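Local coordinates for histidine kinase (Methanosarcina mazei, PDB 3LI9), which is probably a membrane-bound histidine kinase that uses ATP to phosphorylate a protein histidine, the present chain being its extracellular Cache-family sensor domain, at residues A31-N36 and E254-G259; Q71-Y76 and N108-P113; G78-A83 and G161-I166; E221-A226 and V238-P243. All blocks are in the same frame, centred on the assembly; numbering follows the deposited sequence.

Contact 1: residues A31-N36 and E254-G259; sequences AQMEAN and EPVKTG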
loop_
_atom_site.group_PDB
_atom_site.type_symbol
_atom_site.label_atom_id
_atom_site.label_comp_id
_atom_site.label_asym_id
_atom_site.label_seq_id
_atom_site.Cartn_x
_atom_site.Cartn_y
_atom_site.Cartn_z
ATOM N N ALA A 31 10.837 4.643 -2.642
ATOM C CA ALA A 31 11.478 4.062 -3.870
ATOM C C ALA A 31 10.874 2.700 -4.232
ATOM O O ALA A 31 10.557 2.482 -5.394
ATOM C CB ALA A 31 13.006 3.940 -3.679
ATOM N N GLN A 32 10.686 1.795 -3.268
ATOM C CA GLN A 32 10.200 0.470 -3.604
ATOM C C GLN A 32 8.733 0.579 -3.890
ATOM O O GLN A 32 8.205 -0.183 -4.681
ATOM C CB GLN A 32 10.395 -0.524 -2.482
ATOM C CG GLN A 32 9.934 -1.972 -2.801
ATOM C CD GLN A 32 10.595 -2.603 -4.054
ATOM O OE1 GLN A 32 11.816 -2.646 -4.172
ATOM N NE2 GLN A 32 9.786 -3.030 -5.002
HETATM N N MSE A 33 8.078 1.549 -3.296
HETATM C CA MSE A 33 6.638 1.688 -3.634
HETATM C C MSE A 33 6.443 2.152 -5.098
HETATM O O MSE A 33 5.486 1.747 -5.746
HETATM C CB MSE A 33 5.937 2.664 -2.621
HETATM C CG MSE A 33 6.108 2.060 -1.243
HETATM SE SE MSE A 33 5.404 3.340 0.089
HETATM C CE MSE A 33 3.555 3.404 -0.364
ATOM N N GLU A 34 7.285 3.044 -5.587
ATOM C CA GLU A 34 7.181 3.511 -6.948
ATOM C C GLU A 34 7.464 2.289 -7.879
ATOM O O GLU A 34 6.885 2.174 -8.962
ATOM C CB GLU A 34 8.203 4.629 -7.222
ATOM C CG GLU A 34 7.918 5.862 -6.387
ATOM C CD GLU A 34 8.131 7.213 -7.070
ATOM O OE1 GLU A 34 8.349 7.326 -8.288
ATOM O OE2 GLU A 34 8.110 8.237 -6.348
ATOM N N ALA A 35 8.392 1.422 -7.467
ATOM C CA ALA A 35 8.676 0.240 -8.329
ATOM C C ALA A 35 7.420 -0.659 -8.364
ATOM O O ALA A 35 7.013 -1.136 -9.477
ATOM C CB ALA A 35 9.927 -0.566 -7.812
ATOM N N ASN A 36 6.785 -0.898 -7.192
ATOM C CA ASN A 36 5.631 -1.792 -7.187
ATOM C C ASN A 36 4.468 -1.219 -7.962
ATOM O O ASN A 36 3.750 -1.962 -8.696
ATOM C CB ASN A 36 5.214 -2.039 -5.694
ATOM C CG ASN A 36 6.161 -2.964 -4.996
ATOM O OD1 ASN A 36 6.858 -3.748 -5.641
ATOM N ND2 ASN A 36 6.212 -2.874 -3.690
ATOM N N GLU A 254 7.087 13.303 7.399
ATOM C CA GLU A 254 7.388 13.725 6.002
ATOM C C GLU A 254 6.703 12.744 5.083
ATOM O O GLU A 254 6.671 11.536 5.326
ATOM C CB GLU A 254 8.897 13.727 5.731
ATOM C CG GLU A 254 9.646 14.888 6.412
ATOM C CD GLU A 254 9.269 16.215 5.807
ATOM O OE1 GLU A 254 8.721 16.301 4.704
ATOM O OE2 GLU A 254 9.537 17.206 6.501
ATOM N N PRO A 255 6.041 13.259 4.023
ATOM C CA PRO A 255 5.225 12.418 3.182
ATOM C C PRO A 255 5.999 11.461 2.311
ATOM O O PRO A 255 7.077 11.791 1.803
ATOM C CB PRO A 255 4.457 13.418 2.306
ATOM C CG PRO A 255 5.303 14.637 2.303
ATOM C CD PRO A 255 5.934 14.703 3.680
ATOM N N VAL A 256 5.361 10.313 2.134
ATOM C CA VAL A 256 5.831 9.285 1.178
ATOM C C VAL A 256 5.034 9.498 -0.057
ATOM O O VAL A 256 3.862 9.282 -0.029
ATOM C CB VAL A 256 5.549 7.901 1.824
ATOM C CG1 VAL A 256 5.821 6.763 0.817
ATOM C CG2 VAL A 256 6.507 7.740 3.026
ATOM N N LYS A 257 5.686 9.932 -1.153
ATOM C CA LYS A 257 5.011 10.444 -2.361
ATOM C C LYS A 257 3.968 9.458 -2.882
ATOM O O LYS A 257 2.897 9.851 -3.293
ATOM C CB LYS A 257 6.136 10.645 -3.420
ATOM C CG LYS A 257 5.781 11.374 -4.639
ATOM C CD LYS A 257 7.105 11.695 -5.410
ATOM C CE LYS A 257 6.787 12.220 -6.783
ATOM N NZ LYS A 257 6.140 11.106 -7.537
ATOM N N THR A 258 4.279 8.162 -2.889
ATOM C CA THR A 258 3.364 7.162 -3.418
ATOM C C THR A 258 2.279 6.918 -2.350
ATOM O O THR A 258 2.535 6.386 -1.285
ATOM C CB THR A 258 4.127 5.868 -3.745
ATOM O OG1 THR A 258 5.129 6.208 -4.679
ATOM C CG2 THR A 258 3.152 4.836 -4.415
ATOM N N GLY A 259 1.066 7.391 -2.611
ATOM C CA GLY A 259 -0.009 7.218 -1.653
ATOM C C GLY A 259 -0.134 8.285 -0.559
ATOM O O GLY A 259 -1.096 8.238 0.216
HETATM O O HOH W 1 9.125 10.113 -8.196
#
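V256, the last residue of strand 248-256, meets selenomethionine M33 of the long helix 13-48, a contact inside the double Cache (PDC) fold. Its CG1 lies 3.5 Å from SE of M33, the two side chains crossing at about a right angle, and F261 of the next strand touches both residues. At K257 the chain leaves the strand. The lysine stays extended until its final bend, which brings NZ to 3.7 Å from OE2 of E34, a long salt bridge. Water 1 spans the same pair, donating to OE2 of E34 at 2.8 Å and accepting a weak bond from NZ of K257 at 3.2 Å. Because D30 places a second carboxylate close to E34, the lysine is likely to ease the repulsion between the two acids. With an alanine here in place of E34, K257 would probably lose one anionic mate and water 1 the acceptor of its hydrogen bond. T258 then turns its side chain to the helix: OG1, hydrogen-bonded to D30, lies 3.3 Å from CG of E34, while its CB faces CB of M33 at 3.8 Å. Y153 of strand 148-159 also packs on M33 and T258. The selenomethionine chain runs straight at chi2 but bends at chi3 (64°), which carries CE to 3.3 Å from the carbonyl O of T258.

Contact 2: residues Q71-Y76 and N108-P113; sequences QLIGVY and NKINGP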
loop_
_atom_site.group_PDB
_atom_site.type_symbol
_atom_site.label_atom_id
_atom_site.label_comp_id
_atom_site.label_asym_id
_atom_site.label_seq_id
_atom_site.Cartn_x
_atom_site.Cartn_y
_atom_site.Cartn_z
ATOM N N GLN A 71 8.928 -9.572 -3.275
ATOM C CA GLN A 71 8.306 -8.516 -2.418
ATOM C C GLN A 71 6.804 -8.511 -2.601
ATOM O O GLN A 71 6.102 -7.727 -1.915
ATOM C CB GLN A 71 8.913 -7.118 -2.661
ATOM C CG GLN A 71 8.339 -6.352 -3.903
ATOM C CD GLN A 71 8.928 -6.866 -5.235
ATOM O OE1 GLN A 71 9.699 -7.875 -5.291
ATOM N NE2 GLN A 71 8.552 -6.184 -6.323
ATOM N N LEU A 72 6.317 -9.252 -3.625
ATOM C CA LEU A 72 4.838 -9.363 -3.862
ATOM C C LEU A 72 4.306 -10.661 -3.313
ATOM O O LEU A 72 5.013 -11.688 -3.290
ATOM C CB LEU A 72 4.502 -9.316 -5.357
ATOM C CG LEU A 72 5.032 -8.090 -6.146
ATOM C CD1 LEU A 72 4.614 -8.155 -7.600
ATOM C CD2 LEU A 72 4.543 -6.742 -5.502
ATOM N N ILE A 73 3.023 -10.653 -2.879
ATOM C CA ILE A 73 2.379 -11.871 -2.486
ATOM C C ILE A 73 1.190 -12.252 -3.418
ATOM O O ILE A 73 0.674 -13.345 -3.339
ATOM C CB ILE A 73 1.909 -11.780 -0.995
ATOM C CG1 ILE A 73 1.639 -13.166 -0.425
ATOM C CG2 ILE A 73 0.647 -10.850 -0.855
ATOM C CD1 ILE A 73 1.626 -13.156 1.170
ATOM N N GLY A 74 0.790 -11.327 -4.273
ATOM C CA GLY A 74 -0.267 -11.597 -5.195
ATOM C C GLY A 74 -0.086 -10.723 -6.428
ATOM O O GLY A 74 0.394 -9.594 -6.363
ATOM N N VAL A 75 -0.518 -11.255 -7.555
ATOM C CA VAL A 75 -0.595 -10.474 -8.797
ATOM C C VAL A 75 -1.903 -10.932 -9.459
ATOM O O VAL A 75 -2.260 -12.120 -9.465
ATOM C CB VAL A 75 0.576 -10.799 -9.786
ATOM C CG1 VAL A 75 0.483 -9.946 -11.139
ATOM C CG2 VAL A 75 1.925 -10.535 -9.126
ATOM N N TYR A 76 -2.636 -9.940 -9.987
ATOM C CA TYR A 76 -3.975 -10.287 -10.450
ATOM C C TYR A 76 -4.460 -9.422 -11.593
ATOM O O TYR A 76 -3.980 -8.301 -11.810
ATOM C CB TYR A 76 -4.963 -10.302 -9.294
ATOM C CG TYR A 76 -4.984 -9.024 -8.454
ATOM C CD1 TYR A 76 -5.792 -7.975 -8.815
ATOM C CD2 TYR A 76 -4.081 -8.856 -7.376
ATOM C CE1 TYR A 76 -5.819 -6.763 -8.061
ATOM C CE2 TYR A 76 -4.083 -7.689 -6.645
ATOM C CZ TYR A 76 -4.947 -6.661 -6.984
ATOM O OH TYR A 76 -4.915 -5.536 -6.204
ATOM N N ASN A 108 -1.533 -16.014 -6.265
ATOM C CA ASN A 108 -0.982 -15.612 -4.948
ATOM C C ASN A 108 -0.280 -16.709 -4.214
ATOM O O ASN A 108 -0.470 -17.884 -4.504
ATOM C CB ASN A 108 -2.119 -15.042 -4.066
ATOM C CG ASN A 108 -3.095 -16.127 -3.632
ATOM O OD1 ASN A 108 -4.108 -16.472 -4.351
ATOM N ND2 ASN A 108 -2.790 -16.733 -2.533
ATOM N N LYS A 109 0.511 -16.311 -3.242
ATOM C CA LYS A 109 1.063 -17.270 -2.281
ATOM C C LYS A 109 0.682 -16.978 -0.830
ATOM O O LYS A 109 1.479 -17.275 0.110
ATOM C CB LYS A 109 2.588 -17.371 -2.505
ATOM C CG LYS A 109 3.279 -16.119 -2.401
ATOM C CD LYS A 109 4.835 -16.284 -2.668
ATOM C CE LYS A 109 5.164 -16.611 -4.087
ATOM N NZ LYS A 109 6.661 -16.316 -4.257
ATOM N N ILE A 110 -0.525 -16.478 -0.618
ATOM C CA ILE A 110 -1.043 -16.087 0.703
ATOM C C ILE A 110 -0.978 -17.240 1.662
ATOM O O ILE A 110 -0.557 -17.056 2.801
ATOM C CB ILE A 110 -2.542 -15.659 0.612
ATOM C CG1 ILE A 110 -2.777 -14.377 -0.206
ATOM C CG2 ILE A 110 -3.223 -15.439 2.056
ATOM C CD1 ILE A 110 -2.222 -13.122 0.455
ATOM N N ASN A 111 -1.345 -18.435 1.216
ATOM C CA ASN A 111 -1.447 -19.564 2.116
ATOM C C ASN A 111 -0.188 -20.396 2.020
ATOM O O ASN A 111 -0.118 -21.477 2.645
ATOM C CB ASN A 111 -2.679 -20.446 1.762
ATOM C CG ASN A 111 -4.014 -19.758 2.070
ATOM O OD1 ASN A 111 -4.305 -18.604 1.685
ATOM N ND2 ASN A 111 -4.861 -20.483 2.764
ATOM N N GLY A 112 0.801 -19.918 1.262
ATOM C CA GLY A 112 2.110 -20.561 1.108
ATOM C C GLY A 112 2.512 -20.948 -0.315
ATOM O O GLY A 112 3.397 -20.349 -0.931
ATOM N N PRO A 113 1.868 -21.989 -0.902
ATOM C CA PRO A 113 2.238 -22.372 -2.277
ATOM C C PRO A 113 1.541 -21.376 -3.286
ATOM O O PRO A 113 0.555 -20.700 -2.915
ATOM C CB PRO A 113 1.639 -23.783 -2.416
ATOM C CG PRO A 113 0.509 -23.822 -1.433
ATOM C CD PRO A 113 1.016 -22.975 -0.233
HETATM O O HOH W 2 6.599 -13.465 -4.804
#
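I73 reaches I110 with an extended chain and is met by a folded one. In I73, CG1 stands opposite the backbone N (chi1 -162°) and the chain runs on extended, so that CD1 arrives 3.9 Å from CD1 of I110; in I110 the chain folds at chi2 (-68°), bringing that same CD1 back to 3.9 Å from CG2 of I73. CD1 of I110 thus touches both branches of I73, and the two side chains cross at about a right angle. The backbone here forms a classic beta bulge, in which I73 and G74 both face D170, at the start of strand 74-79 in the antiparallel sheet of a Cache domain. On the strand's other edge G74 and N108 form an antiparallel non-hydrogen-bonded pair, and K109 N donates to I73 O over 3.0 Å in a nearly straight bond (162°). The same oxygen takes a CA-H...O contact from N108 CA at 3.2 Å. CG1 of I73 also touches CG of K109, the two chains slanting across one another. An alanine here in place of I73 would probably open a gap beside I110 CD1 and take an apolar neighbour from K109 CG. I148 and M150 of strand 148-159 also pack on both isoleucines, and a bound bis-tris molecule, probably from the crystallisation liquor, lies about 5 Å from the I110 side chain. A type I turn from K109 to G112 then reverses the chain. The lysine bends at chi3, and its NZ donates to water 2 at 2.9 Å, a water lying 2.8 Å from L72 O.

Contact 3: residues G78-A83 and G161-I166; sequences GYEPDA and GEFAGI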
loop_
_atom_site.group_PDB
_atom_site.type_symbol
_atom_site.label_atom_id
_atom_site.label_comp_id
_atom_site.label_asym_id
_atom_site.label_seq_id
_atom_site.Cartn_x
_atom_site.Cartn_y
_atom_site.Cartn_z
ATOM N N GLY A 78 -8.500 -8.286 -13.181
ATOM C CA GLY A 78 -9.949 -8.471 -12.983
ATOM C C GLY A 78 -10.617 -7.683 -14.128
ATOM O O GLY A 78 -10.327 -6.539 -14.315
ATOM N N TYR A 79 -11.469 -8.346 -14.921
ATOM C CA TYR A 79 -12.110 -7.708 -16.085
ATOM C C TYR A 79 -13.640 -7.559 -15.915
ATOM O O TYR A 79 -14.284 -8.304 -15.187
ATOM C CB TYR A 79 -11.875 -8.545 -17.295
ATOM C CG TYR A 79 -10.469 -8.382 -17.862
ATOM C CD1 TYR A 79 -9.378 -9.048 -17.294
ATOM C CD2 TYR A 79 -10.244 -7.545 -18.988
ATOM C CE1 TYR A 79 -8.082 -8.879 -17.865
ATOM C CE2 TYR A 79 -8.948 -7.390 -19.541
ATOM C CZ TYR A 79 -7.908 -8.053 -18.948
ATOM O OH TYR A 79 -6.635 -7.964 -19.556
ATOM N N GLU A 80 -14.145 -6.520 -16.559
ATOM C CA GLU A 80 -15.596 -6.357 -16.749
ATOM C C GLU A 80 -16.138 -7.525 -17.534
ATOM O O GLU A 80 -15.474 -8.276 -18.221
ATOM C CB GLU A 80 -15.828 -5.053 -17.552
ATOM C CG GLU A 80 -15.451 -3.792 -16.862
ATOM C CD GLU A 80 -16.431 -3.447 -15.736
ATOM O OE1 GLU A 80 -17.503 -2.890 -16.035
ATOM O OE2 GLU A 80 -16.127 -3.707 -14.568
ATOM N N PRO A 81 -17.457 -7.728 -17.459
ATOM C CA PRO A 81 -18.090 -8.821 -18.195
ATOM C C PRO A 81 -17.753 -8.802 -19.676
ATOM O O PRO A 81 -17.920 -7.769 -20.331
ATOM C CB PRO A 81 -19.601 -8.533 -17.947
ATOM C CG PRO A 81 -19.616 -7.953 -16.608
ATOM C CD PRO A 81 -18.388 -6.999 -16.603
ATOM N N ASP A 82 -17.231 -9.921 -20.163
ATOM C CA ASP A 82 -16.847 -10.185 -21.523
ATOM C C ASP A 82 -15.729 -9.287 -22.091
ATOM O O ASP A 82 -15.444 -9.357 -23.278
ATOM C CB ASP A 82 -18.086 -10.117 -22.425
ATOM C CG ASP A 82 -18.873 -11.409 -22.388
ATOM O OD1 ASP A 82 -18.305 -12.489 -22.141
ATOM O OD2 ASP A 82 -20.081 -11.348 -22.582
ATOM N N ALA A 83 -15.047 -8.560 -21.205
ATOM C CA ALA A 83 -14.047 -7.504 -21.634
ATOM C C ALA A 83 -12.666 -8.052 -21.987
ATOM O O ALA A 83 -11.871 -7.375 -22.675
ATOM C CB ALA A 83 -13.986 -6.281 -20.693
ATOM N N GLY A 161 -10.340 2.905 -25.451
ATOM C CA GLY A 161 -10.629 4.121 -24.685
ATOM C C GLY A 161 -11.540 3.917 -23.459
ATOM O O GLY A 161 -11.807 4.857 -22.740
ATOM N N GLU A 162 -11.975 2.692 -23.229
ATOM C CA GLU A 162 -12.933 2.387 -22.171
ATOM C C GLU A 162 -12.358 1.515 -21.105
ATOM O O GLU A 162 -11.528 0.623 -21.385
ATOM C CB GLU A 162 -14.081 1.616 -22.768
ATOM C CG GLU A 162 -14.880 2.522 -23.709
ATOM C CD GLU A 162 -16.097 1.783 -24.295
ATOM O OE1 GLU A 162 -16.292 0.599 -23.959
ATOM O OE2 GLU A 162 -16.850 2.380 -25.085
ATOM N N PHE A 163 -12.832 1.741 -19.897
ATOM C CA PHE A 163 -12.432 0.851 -18.798
ATOM C C PHE A 163 -12.782 -0.607 -19.031
ATOM O O PHE A 163 -13.949 -0.965 -19.240
ATOM C CB PHE A 163 -13.026 1.345 -17.498
ATOM C CG PHE A 163 -12.679 0.496 -16.324
ATOM C CD1 PHE A 163 -11.502 0.733 -15.634
ATOM C CD2 PHE A 163 -13.551 -0.505 -15.870
ATOM C CE1 PHE A 163 -11.195 -0.037 -14.482
ATOM C CE2 PHE A 163 -13.247 -1.293 -14.737
ATOM C CZ PHE A 163 -12.067 -1.036 -14.056
ATOM N N ALA A 164 -11.761 -1.515 -19.020
ATOM C CA ALA A 164 -12.009 -2.944 -19.241
ATOM C C ALA A 164 -11.786 -3.785 -17.964
ATOM O O ALA A 164 -12.235 -4.949 -17.905
ATOM C CB ALA A 164 -11.142 -3.515 -20.342
ATOM N N GLY A 165 -11.065 -3.227 -16.995
ATOM C CA GLY A 165 -10.658 -4.057 -15.831
ATOM C C GLY A 165 -9.459 -3.400 -15.191
ATOM O O GLY A 165 -9.159 -2.218 -15.390
ATOM N N ILE A 166 -8.816 -4.160 -14.318
ATOM C CA ILE A 166 -7.697 -3.660 -13.529
ATOM C C ILE A 166 -6.556 -4.722 -13.585
ATOM O O ILE A 166 -6.770 -5.962 -13.805
ATOM C CB ILE A 166 -7.998 -3.417 -12.026
ATOM C CG1 ILE A 166 -8.410 -4.753 -11.381
ATOM C CG2 ILE A 166 -9.096 -2.278 -11.821
ATOM C CD1 ILE A 166 -8.540 -4.711 -9.891
#
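Backbone hydrogen bonds pair G78 with I166 in both directions: G78 N donates to I166 O at 3.0 Å, and I166 N donates to G78 O at 2.8 Å, in the carbonyl plane. A third bond, from E80 N to A164 O, is also 2.8 Å long. A164 O further receives a CA-H...O contact from Y79 CA. The two strands, 74-79 and 162-172, are antiparallel neighbours in a sheet of the Cache fold, and A164 and G165 form a classic beta bulge opposite I157. At G165 a side chain would collide with G78 O and Y79 CA, and the backbone angles there suit only glycine. Among the side chains, F163 swings its CG away from the backbone N (chi1 180°), which lays one ring face over G165 N, 3.6 Å from the plane. E80 comes to that ring at its edge, OE2 lying 3.8 Å from CE2 of F163 with carboxylate and ring planes 64° apart. The carboxylate oxygens of E80 are held from helix 126-134, OE2 by a hydrogen bond with Y128 and OE1 by a salt bridge to K132. At the end of the type II turn E80 to A83, A83 CB meets A164 CB at 4.0 Å.

Contact 4: residues E221-A226 and V238-P243; sequences EEIKNA and VEIKDP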
loop_
_atom_site.group_PDB
_atom_site.type_symbol
_atom_site.label_atom_id
_atom_site.label_comp_id
_atom_site.label_asym_id
_atom_site.label_seq_id
_atom_site.Cartn_x
_atom_site.Cartn_y
_atom_site.Cartn_z
ATOM N N GLU A 221 -4.227 17.076 20.911
ATOM C CA GLU A 221 -4.463 18.030 19.867
ATOM C C GLU A 221 -3.325 17.996 18.815
ATOM O O GLU A 221 -3.622 17.955 17.624
ATOM C CB GLU A 221 -4.613 19.474 20.479
ATOM C CG GLU A 221 -4.897 20.617 19.492
ATOM C CD GLU A 221 -6.296 20.498 18.911
ATOM O OE1 GLU A 221 -6.738 19.352 18.771
ATOM O OE2 GLU A 221 -6.992 21.525 18.642
ATOM N N GLU A 222 -2.086 18.043 19.237
ATOM C CA GLU A 222 -1.009 18.093 18.275
ATOM C C GLU A 222 -0.958 16.855 17.355
ATOM O O GLU A 222 -0.543 16.967 16.211
ATOM C CB GLU A 222 0.313 18.240 19.001
ATOM C CG GLU A 222 0.444 19.624 19.655
ATOM C CD GLU A 222 -0.356 19.721 20.988
ATOM O OE1 GLU A 222 -0.999 18.727 21.449
ATOM O OE2 GLU A 222 -0.320 20.820 21.579
ATOM N N ILE A 223 -1.282 15.680 17.891
ATOM C CA ILE A 223 -1.232 14.444 17.069
ATOM C C ILE A 223 -2.359 14.405 16.088
ATOM O O ILE A 223 -2.174 14.033 14.920
ATOM C CB ILE A 223 -1.236 13.155 17.987
ATOM C CG1 ILE A 223 0.006 13.107 18.827
ATOM C CG2 ILE A 223 -1.215 11.932 17.129
ATOM C CD1 ILE A 223 0.077 11.884 19.786
ATOM N N LYS A 224 -3.556 14.851 16.501
ATOM C CA LYS A 224 -4.636 15.083 15.550
ATOM C C LYS A 224 -4.276 16.085 14.404
ATOM O O LYS A 224 -4.700 15.897 13.242
ATOM C CB LYS A 224 -5.898 15.583 16.297
ATOM C CG LYS A 224 -6.570 14.459 17.055
ATOM C CD LYS A 224 -7.851 15.015 17.774
ATOM C CE LYS A 224 -8.115 14.234 19.002
ATOM N NZ LYS A 224 -8.352 12.840 18.527
ATOM N N ASN A 225 -3.563 17.145 14.737
ATOM C CA ASN A 225 -3.059 18.139 13.724
ATOM C C ASN A 225 -2.045 17.516 12.736
ATOM O O ASN A 225 -2.149 17.722 11.506
ATOM C CB ASN A 225 -2.468 19.368 14.372
ATOM C CG ASN A 225 -3.546 20.183 15.104
ATOM O OD1 ASN A 225 -4.743 20.050 14.788
ATOM N ND2 ASN A 225 -3.135 20.985 16.039
ATOM N N ALA A 226 -1.186 16.667 13.283
ATOM C CA ALA A 226 -0.200 15.946 12.429
ATOM C C ALA A 226 -0.992 15.065 11.487
ATOM O O ALA A 226 -0.672 14.995 10.315
ATOM C CB ALA A 226 0.850 15.141 13.295
ATOM N N VAL A 238 5.320 18.593 14.967
ATOM C CA VAL A 238 4.520 19.100 16.132
ATOM C C VAL A 238 5.293 18.859 17.401
ATOM O O VAL A 238 6.070 17.932 17.493
ATOM C CB VAL A 238 3.122 18.467 16.246
ATOM C CG1 VAL A 238 2.245 18.946 15.133
ATOM C CG2 VAL A 238 3.226 16.881 16.360
ATOM N N GLU A 239 5.088 19.705 18.441
ATOM C CA GLU A 239 5.761 19.526 19.721
ATOM C C GLU A 239 4.725 19.176 20.767
ATOM O O GLU A 239 3.696 19.806 20.813
ATOM C CB GLU A 239 6.403 20.826 20.161
ATOM C CG GLU A 239 7.323 21.318 19.071
ATOM C CD GLU A 239 8.501 22.123 19.590
ATOM O OE1 GLU A 239 8.631 22.264 20.828
ATOM O OE2 GLU A 239 9.296 22.594 18.736
ATOM N N ILE A 240 4.994 18.140 21.534
ATOM C CA ILE A 240 3.950 17.585 22.434
ATOM C C ILE A 240 4.483 17.498 23.842
ATOM O O ILE A 240 5.456 16.835 24.083
ATOM C CB ILE A 240 3.567 16.179 22.009
ATOM C CG1 ILE A 240 3.284 16.142 20.485
ATOM C CG2 ILE A 240 2.387 15.649 22.827
ATOM C CD1 ILE A 240 2.930 14.735 19.954
ATOM N N LYS A 241 3.879 18.188 24.801
ATOM C CA LYS A 241 4.519 18.130 26.125
ATOM C C LYS A 241 3.735 17.124 26.968
ATOM O O LYS A 241 2.515 17.180 27.009
ATOM C CB LYS A 241 4.502 19.509 26.764
ATOM C CG LYS A 241 4.933 19.487 28.228
ATOM C CD LYS A 241 4.718 20.841 28.843
ATOM C CE LYS A 241 5.351 20.996 30.216
ATOM N NZ LYS A 241 4.960 22.370 30.765
ATOM N N ASP A 242 4.411 16.188 27.590
ATOM C CA ASP A 242 3.723 15.142 28.292
ATOM C C ASP A 242 3.425 15.705 29.669
ATOM O O ASP A 242 4.366 16.073 30.370
ATOM C CB ASP A 242 4.635 13.909 28.405
ATOM C CG ASP A 242 3.943 12.709 29.090
ATOM O OD1 ASP A 242 3.492 12.825 30.273
ATOM O OD2 ASP A 242 3.816 11.638 28.440
ATOM N N PRO A 243 2.125 15.808 30.062
ATOM C CA PRO A 243 1.926 16.482 31.366
ATOM C C PRO A 243 2.233 15.584 32.576
ATOM O O PRO A 243 2.305 16.087 33.685
ATOM C CB PRO A 243 0.440 16.894 31.336
ATOM C CG PRO A 243 -0.213 15.823 30.463
ATOM C CD PRO A 243 0.845 15.451 29.405
#
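I223 and I240 make the tightest apolar touch, CG1 of I223 standing 3.5 Å from CD1 of I240 as the two chains cross at about a right angle. Next to them E222 uses its carbon stem: CB lies 3.9 Å from both V238 CB and I240 CG1, and CG comes within 3.5 Å of E239 O. V238 turns its two methyls to the helix, CG1 lying 3.6 Å from E222 O and CG2 reaching A226 CB at 4.3 Å. The bend of E222 at chi2 (79°) folds its carboxylate back over the first turn of the helix. What sets these groups in place is a helix running nearly antiparallel to the edge strand of the four-stranded sheet, in the alpha-beta packing of the Cache fold; the axes of 221-226 and 238-241 come within 8.2 Å, their directions 159° apart. Farther out, L215 and F218 pack on I223, V220 on I240, Y253 on A226 and M251 on V238. E239 turns from the helix, its carboxylate held by Y15 and K269. The contact therefore joins helix to strand through methyl and methylene groups, so shape complementarity rather than polar pairing is likely to fix how the helix lies on the sheet.

Overall arrangement
The four contacts are spread along an elongated double Cache domain with two antiparallel sheets. Contacts 2 and 3 share strand 74-79 in the larger sheet, their centres 23 Å apart, and their segments alternate along the chain. Contact 4 lies on the edge strand of the four-stranded sheet, with its centre 46 Å from that of contact 3 and on the other side of the chain's centre. Between them sits contact 1, where helix 13-48 meets the end of strand 248-256; its two segments enclose all the others in sequence. It touches contact 2 through N36 and Q71, and neighbours contact 4 through adjacent strands. The long helix thus runs past both sheets, joining the two halves of the sensor domain.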